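Local coordinates for DUF6836 domain-containing protein (Clostridium leptum, PDB 4PW1), which is of unknown function and folds as a nine-stranded antiparallel beta sheet surrounded by alpha-helices, at residues L88-M100 with L107-E119. Residues are numbered along the deposited sequence; the frame is centred on the assembly and turned at random.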
loop_
_atom_site.group_PDB
_atom_site.type_symbol
_atom_site.label_atom_id
_atom_site.label_comp_id
_atom_site.label_asym_id
_atom_site.label_seq_id
_atom_site.Cartn_x
_atom_site.Cartn_y
_atom_site.Cartn_z
ATOM N N LEU B 88 15.942 18.897 -2.054
ATOM C CA LEU B 88 16.770 19.884 -1.343
ATOM C C LEU B 88 18.136 19.275 -1.025
ATOM O O LEU B 88 18.229 18.074 -0.747
ATOM C CB LEU B 88 16.118 20.269 0.002
ATOM C CG LEU B 88 14.753 20.924 -0.057
ATOM C CD1 LEU B 88 14.279 21.179 1.363
ATOM C CD2 LEU B 88 14.793 22.250 -0.812
ATOM N N THR B 89 19.163 20.111 -0.982
ATOM C CA THR B 89 20.483 19.711 -0.560
ATOM C C THR B 89 20.889 20.537 0.662
ATOM O O THR B 89 20.906 21.727 0.598
ATOM C CB THR B 89 21.491 19.877 -1.707
ATOM O OG1 THR B 89 21.104 19.023 -2.778
ATOM C CG2 THR B 89 22.886 19.454 -1.280
ATOM N N GLU B 90 21.157 19.881 1.778
ATOM C CA GLU B 90 21.669 20.549 2.997
ATOM C C GLU B 90 23.042 21.172 2.734
ATOM O O GLU B 90 23.725 20.800 1.774
ATOM C CB GLU B 90 21.854 19.546 4.161
ATOM C CG GLU B 90 20.775 19.499 5.235
ATOM C CD GLU B 90 20.700 20.743 6.086
ATOM O OE1 GLU B 90 21.558 21.625 5.965
ATOM O OE2 GLU B 90 19.754 20.837 6.889
ATOM N N LYS B 91 23.476 22.087 3.615
ATOM C CA LYS B 91 24.740 22.776 3.427
ATOM C C LYS B 91 25.911 21.764 3.427
ATOM O O LYS B 91 26.919 22.009 2.798
ATOM C CB LYS B 91 24.937 23.917 4.463
ATOM N N ASP B 92 25.758 20.632 4.108
ATOM C CA ASP B 92 26.775 19.597 4.159
ATOM C C ASP B 92 26.568 18.456 3.126
ATOM O O ASP B 92 27.173 17.399 3.255
ATOM C CB ASP B 92 26.817 19.025 5.568
ATOM C CG ASP B 92 25.604 18.212 5.908
ATOM O OD1 ASP B 92 24.625 18.134 5.117
ATOM O OD2 ASP B 92 25.647 17.637 7.002
ATOM N N GLY B 93 25.710 18.681 2.126
ATOM C CA GLY B 93 25.598 17.785 0.967
ATOM C C GLY B 93 24.595 16.666 1.046
ATOM O O GLY B 93 24.362 15.991 0.059
ATOM N N ARG B 94 23.955 16.504 2.198
ATOM C CA ARG B 94 22.863 15.540 2.313
ATOM C C ARG B 94 21.699 15.935 1.406
ATOM O O ARG B 94 21.360 17.111 1.303
ATOM C CB ARG B 94 22.359 15.465 3.761
ATOM C CG ARG B 94 23.269 14.671 4.695
ATOM C CD ARG B 94 22.768 14.794 6.123
ATOM N NE ARG B 94 22.942 16.154 6.587
ATOM C CZ ARG B 94 22.468 16.630 7.725
ATOM N NH1 ARG B 94 21.780 15.838 8.535
ATOM N NH2 ARG B 94 22.675 17.900 8.035
ATOM N N ARG B 95 21.127 14.956 0.721
ATOM C CA ARG B 95 20.061 15.220 -0.228
ATOM C C ARG B 95 18.758 14.700 0.307
ATOM O O ARG B 95 18.676 13.565 0.765
ATOM C CB ARG B 95 20.392 14.566 -1.565
ATOM C CG ARG B 95 21.671 15.170 -2.129
ATOM C CD ARG B 95 22.018 14.635 -3.495
ATOM N NE ARG B 95 22.049 13.195 -3.444
ATOM C CZ ARG B 95 22.323 12.423 -4.485
ATOM N NH1 ARG B 95 22.605 12.964 -5.662
ATOM N NH2 ARG B 95 22.325 11.109 -4.330
ATOM N N TYR B 96 17.736 15.527 0.252
ATOM C CA TYR B 96 16.421 15.175 0.753
ATOM C C TYR B 96 15.345 15.287 -0.310
ATOM O O TYR B 96 15.465 16.049 -1.247
ATOM C CB TYR B 96 16.042 16.112 1.877
ATOM C CG TYR B 96 16.871 15.947 3.085
ATOM C CD1 TYR B 96 18.051 16.654 3.218
ATOM C CD2 TYR B 96 16.487 15.088 4.102
ATOM C CE1 TYR B 96 18.838 16.518 4.330
ATOM C CE2 TYR B 96 17.283 14.928 5.229
ATOM C CZ TYR B 96 18.457 15.666 5.333
ATOM O OH TYR B 96 19.292 15.602 6.424
ATOM N N LEU B 97 14.305 14.483 -0.164
ATOM C CA LEU B 97 13.037 14.718 -0.847
ATOM C C LEU B 97 12.042 15.095 0.234
ATOM O O LEU B 97 11.932 14.412 1.265
ATOM C CB LEU B 97 12.561 13.464 -1.600
ATOM C CG LEU B 97 13.360 13.067 -2.835
ATOM C CD1 LEU B 97 12.825 11.790 -3.476
ATOM C CD2 LEU B 97 13.403 14.212 -3.862
ATOM N N VAL B 98 11.355 16.194 0.002
ATOM C CA VAL B 98 10.254 16.621 0.819
ATOM C C VAL B 98 8.942 16.403 0.066
ATOM O O VAL B 98 8.803 16.829 -1.089
ATOM C CB VAL B 98 10.336 18.095 1.144
ATOM C CG1 VAL B 98 9.133 18.550 1.973
ATOM C CG2 VAL B 98 11.622 18.395 1.859
ATOM N N ASN B 99 7.989 15.788 0.747
ATOM C CA ASN B 99 6.635 15.616 0.252
ATOM C C ASN B 99 5.664 16.199 1.265
ATOM O O ASN B 99 5.828 16.005 2.478
ATOM C CB ASN B 99 6.332 14.141 0.019
ATOM C CG ASN B 99 6.956 13.646 -1.257
ATOM O OD1 ASN B 99 6.391 13.813 -2.333
ATOM N ND2 ASN B 99 8.187 13.186 -1.166
HETATM N N MSE B 100 4.646 16.905 0.773
HETATM C CA MSE B 100 3.624 17.439 1.633
HETATM C C MSE B 100 2.316 17.475 0.959
HETATM O O MSE B 100 2.234 17.499 -0.250
HETATM C CB MSE B 100 3.891 18.920 2.046
HETATM C CG MSE B 100 5.209 19.053 2.721
HETATM SE SE MSE B 100 5.492 20.974 3.373
HETATM C CE MSE B 100 3.948 21.184 4.202
ATOM N N LEU B 107 -2.807 20.355 7.198
ATOM C CA LEU B 107 -1.658 19.547 6.827
ATOM C C LEU B 107 -1.965 18.106 7.153
ATOM O O LEU B 107 -2.129 17.759 8.305
ATOM C CB LEU B 107 -0.390 19.983 7.576
ATOM C CG LEU B 107 0.887 19.213 7.240
ATOM C CD1 LEU B 107 1.311 19.489 5.780
ATOM C CD2 LEU B 107 2.026 19.604 8.163
ATOM N N CYS B 108 -2.044 17.273 6.127
ATOM C CA CYS B 108 -2.393 15.852 6.309
ATOM C C CYS B 108 -1.260 14.910 5.935
ATOM O O CYS B 108 -1.362 13.713 6.133
ATOM C CB CYS B 108 -3.654 15.526 5.499
ATOM S SG CYS B 108 -3.561 15.820 3.720
ATOM N N TYR B 109 -0.188 15.451 5.355
ATOM C CA TYR B 109 0.959 14.673 4.993
ATOM C C TYR B 109 2.215 15.530 4.968
ATOM O O TYR B 109 2.211 16.607 4.420
ATOM C CB TYR B 109 0.753 13.934 3.658
ATOM C CG TYR B 109 1.897 12.999 3.333
ATOM C CD1 TYR B 109 3.142 13.507 2.925
ATOM C CD2 TYR B 109 1.776 11.641 3.507
ATOM C CE1 TYR B 109 4.198 12.662 2.683
ATOM C CE2 TYR B 109 2.840 10.775 3.276
ATOM C CZ TYR B 109 4.021 11.289 2.858
ATOM O OH TYR B 109 5.058 10.463 2.647
ATOM N N PHE B 110 3.270 15.041 5.626
ATOM C CA PHE B 110 4.604 15.623 5.578
ATOM C C PHE B 110 5.647 14.509 5.629
ATOM O O PHE B 110 5.537 13.625 6.440
ATOM C CB PHE B 110 4.825 16.533 6.788
ATOM C CG PHE B 110 6.211 17.116 6.845
ATOM C CD1 PHE B 110 7.241 16.454 7.477
ATOM C CD2 PHE B 110 6.484 18.326 6.241
ATOM C CE1 PHE B 110 8.519 16.998 7.516
ATOM C CE2 PHE B 110 7.755 18.846 6.239
ATOM C CZ PHE B 110 8.780 18.184 6.876
ATOM N N SER B 111 6.667 14.552 4.783
ATOM C CA SER B 111 7.813 13.694 4.980
ATOM C C SER B 111 9.083 14.370 4.457
ATOM O O SER B 111 9.075 15.094 3.410
ATOM C CB SER B 111 7.586 12.332 4.291
ATOM O OG SER B 111 7.695 12.498 2.886
ATOM N N TYR B 112 10.172 14.109 5.175
ATOM C CA TYR B 112 11.478 14.693 4.962
ATOM C C TYR B 112 12.497 13.559 4.991
ATOM O O TYR B 112 12.865 13.079 6.055
ATOM C CB TYR B 112 11.719 15.662 6.108
ATOM C CG TYR B 112 12.997 16.454 6.116
ATOM C CD1 TYR B 112 13.119 17.619 5.376
ATOM C CD2 TYR B 112 14.036 16.099 6.953
ATOM C CE1 TYR B 112 14.280 18.385 5.438
ATOM C CE2 TYR B 112 15.201 16.856 7.028
ATOM C CZ TYR B 112 15.310 18.014 6.281
ATOM O OH TYR B 112 16.441 18.755 6.361
ATOM N N VAL B 113 12.927 13.106 3.819
ATOM C CA VAL B 113 13.586 11.827 3.702
ATOM C C VAL B 113 14.941 11.980 3.052
ATOM O O VAL B 113 15.071 12.424 1.895
ATOM C CB VAL B 113 12.718 10.771 2.955
ATOM C CG1 VAL B 113 13.498 9.450 2.777
ATOM C CG2 VAL B 113 11.430 10.486 3.684
ATOM N N ASN B 114 15.979 11.625 3.804
ATOM C CA ASN B 114 17.352 11.679 3.287
ATOM C C ASN B 114 17.525 10.566 2.238
ATOM O O ASN B 114 17.354 9.420 2.539
ATOM C CB ASN B 114 18.285 11.494 4.456
ATOM C CG ASN B 114 19.751 11.370 4.082
ATOM O OD1 ASN B 114 20.186 11.366 2.939
ATOM N ND2 ASN B 114 20.522 11.245 5.098
ATOM N N GLN B 115 17.884 10.948 1.034
ATOM C CA GLN B 115 17.986 10.048 -0.104
ATOM C C GLN B 115 19.258 9.265 -0.110
ATOM O O GLN B 115 19.368 8.313 -0.862
ATOM C CB GLN B 115 17.906 10.843 -1.420
ATOM C CG GLN B 115 16.594 11.596 -1.558
ATOM C CD GLN B 115 15.452 10.623 -1.479
ATOM O OE1 GLN B 115 14.665 10.569 -0.516
ATOM N NE2 GLN B 115 15.415 9.787 -2.444
ATOM N N ASP B 116 20.222 9.647 0.705
ATOM C CA ASP B 116 21.483 8.927 0.726
ATOM C C ASP B 116 21.671 8.166 2.035
ATOM O O ASP B 116 22.767 7.755 2.334
ATOM C CB ASP B 116 22.645 9.881 0.479
ATOM C CG ASP B 116 22.476 10.662 -0.805
ATOM O OD1 ASP B 116 22.357 10.021 -1.879
ATOM O OD2 ASP B 116 22.449 11.919 -0.759
ATOM N N GLU B 117 20.612 7.925 2.803
ATOM C CA GLU B 117 20.816 7.255 4.075
ATOM C C GLU B 117 21.122 5.765 3.856
ATOM O O GLU B 117 20.704 5.145 2.872
ATOM C CB GLU B 117 19.641 7.463 5.027
ATOM C CG GLU B 117 18.406 6.727 4.659
ATOM C CD GLU B 117 17.293 6.851 5.704
ATOM O OE1 GLU B 117 17.411 7.598 6.720
ATOM O OE2 GLU B 117 16.274 6.179 5.475
ATOM N N ARG B 118 21.886 5.179 4.743
ATOM C CA ARG B 118 22.163 3.750 4.553
ATOM C C ARG B 118 20.948 2.887 4.905
ATOM O O ARG B 118 20.053 3.275 5.670
ATOM C CB ARG B 118 23.374 3.286 5.351
ATOM C CG ARG B 118 23.205 3.418 6.818
ATOM C CD ARG B 118 24.451 2.937 7.524
ATOM N NE ARG B 118 24.189 3.058 8.940
ATOM C CZ ARG B 118 23.674 2.113 9.692
ATOM N NH1 ARG B 118 23.378 0.903 9.178
ATOM N NH2 ARG B 118 23.442 2.387 10.965
ATOM N N GLU B 119 20.960 1.694 4.349
ATOM C CA GLU B 119 19.924 0.734 4.594
ATOM C C GLU B 119 20.123 0.107 5.962
ATOM O O GLU B 119 21.195 -0.399 6.280
ATOM C CB GLU B 119 19.982 -0.327 3.499
ATOM C CG GLU B 119 18.876 -1.355 3.558
ATOM C CD GLU B 119 18.966 -2.334 2.402
ATOM O OE1 GLU B 119 18.968 -1.872 1.241
ATOM O OE2 GLU B 119 19.047 -3.557 2.657
HETATM O O HOH W 1 18.402 18.065 7.775
HETATM O O HOH W 2 24.800 13.406 -0.816
HETATM O O HOH W 3 22.079 12.525 1.870
HETATM O O HOH W 4 9.745 12.734 1.379
#
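Tyr96 and Tyr112 lie in an offset stack on one face of the hairpin formed by strands 95-103 and 106-114, their ring centroids 4.3 Å apart and planes 22° from parallel. Tyr112 CZ sits over the centre of the Tyr96 ring, whereas Tyr96 CD2 covers Tyr112 nearer its rim. With CG anti to the backbone N in Tyr112 (chi1 -178°) but beside it in Tyr96 (-67°), the two rings can meet. One water ties both hydroxyls to OE2 of Glu90. Further along this face, Val98 CG2 touches Tyr112 CD1, and the selenium of selenomethionine Met100 lies at the edge of the Phe110 ring, a Met-aromatic contact; the bent end of Met100 brings its CE to 3.5 Å from Leu107 CD1. Helix 44-58 packs against Met100, Leu107 and Phe110.

On the other face, Ser111 OG and Asn99 ND2 share a water that also donates to Leu97 O; Asn99 OD1 accepts from Asp85 N. Paired backbone bonds join Leu97 with Val113 and Asn99 with Ser111. Just beyond the last strand pair, Gln115 N donates to Arg95 O (2.7 Å). Arg95 grips Asp116 side-on: NE meets OD2 at 3.0 Å and NH2 meets OD1 at 2.7 Å, both on syn lone pairs. Asn114 OD1 accepts from Asp116 N in an Asx turn that probably helps present the carboxylate, and two waters link OD2 to Asn114 OD1, Arg95 N and Gly93 O. Thus a buried, largely apolar face backs a more polar, watered one; solvent would weaken the exposed salt bridge, which probably adds little beyond pinning turn 114-117.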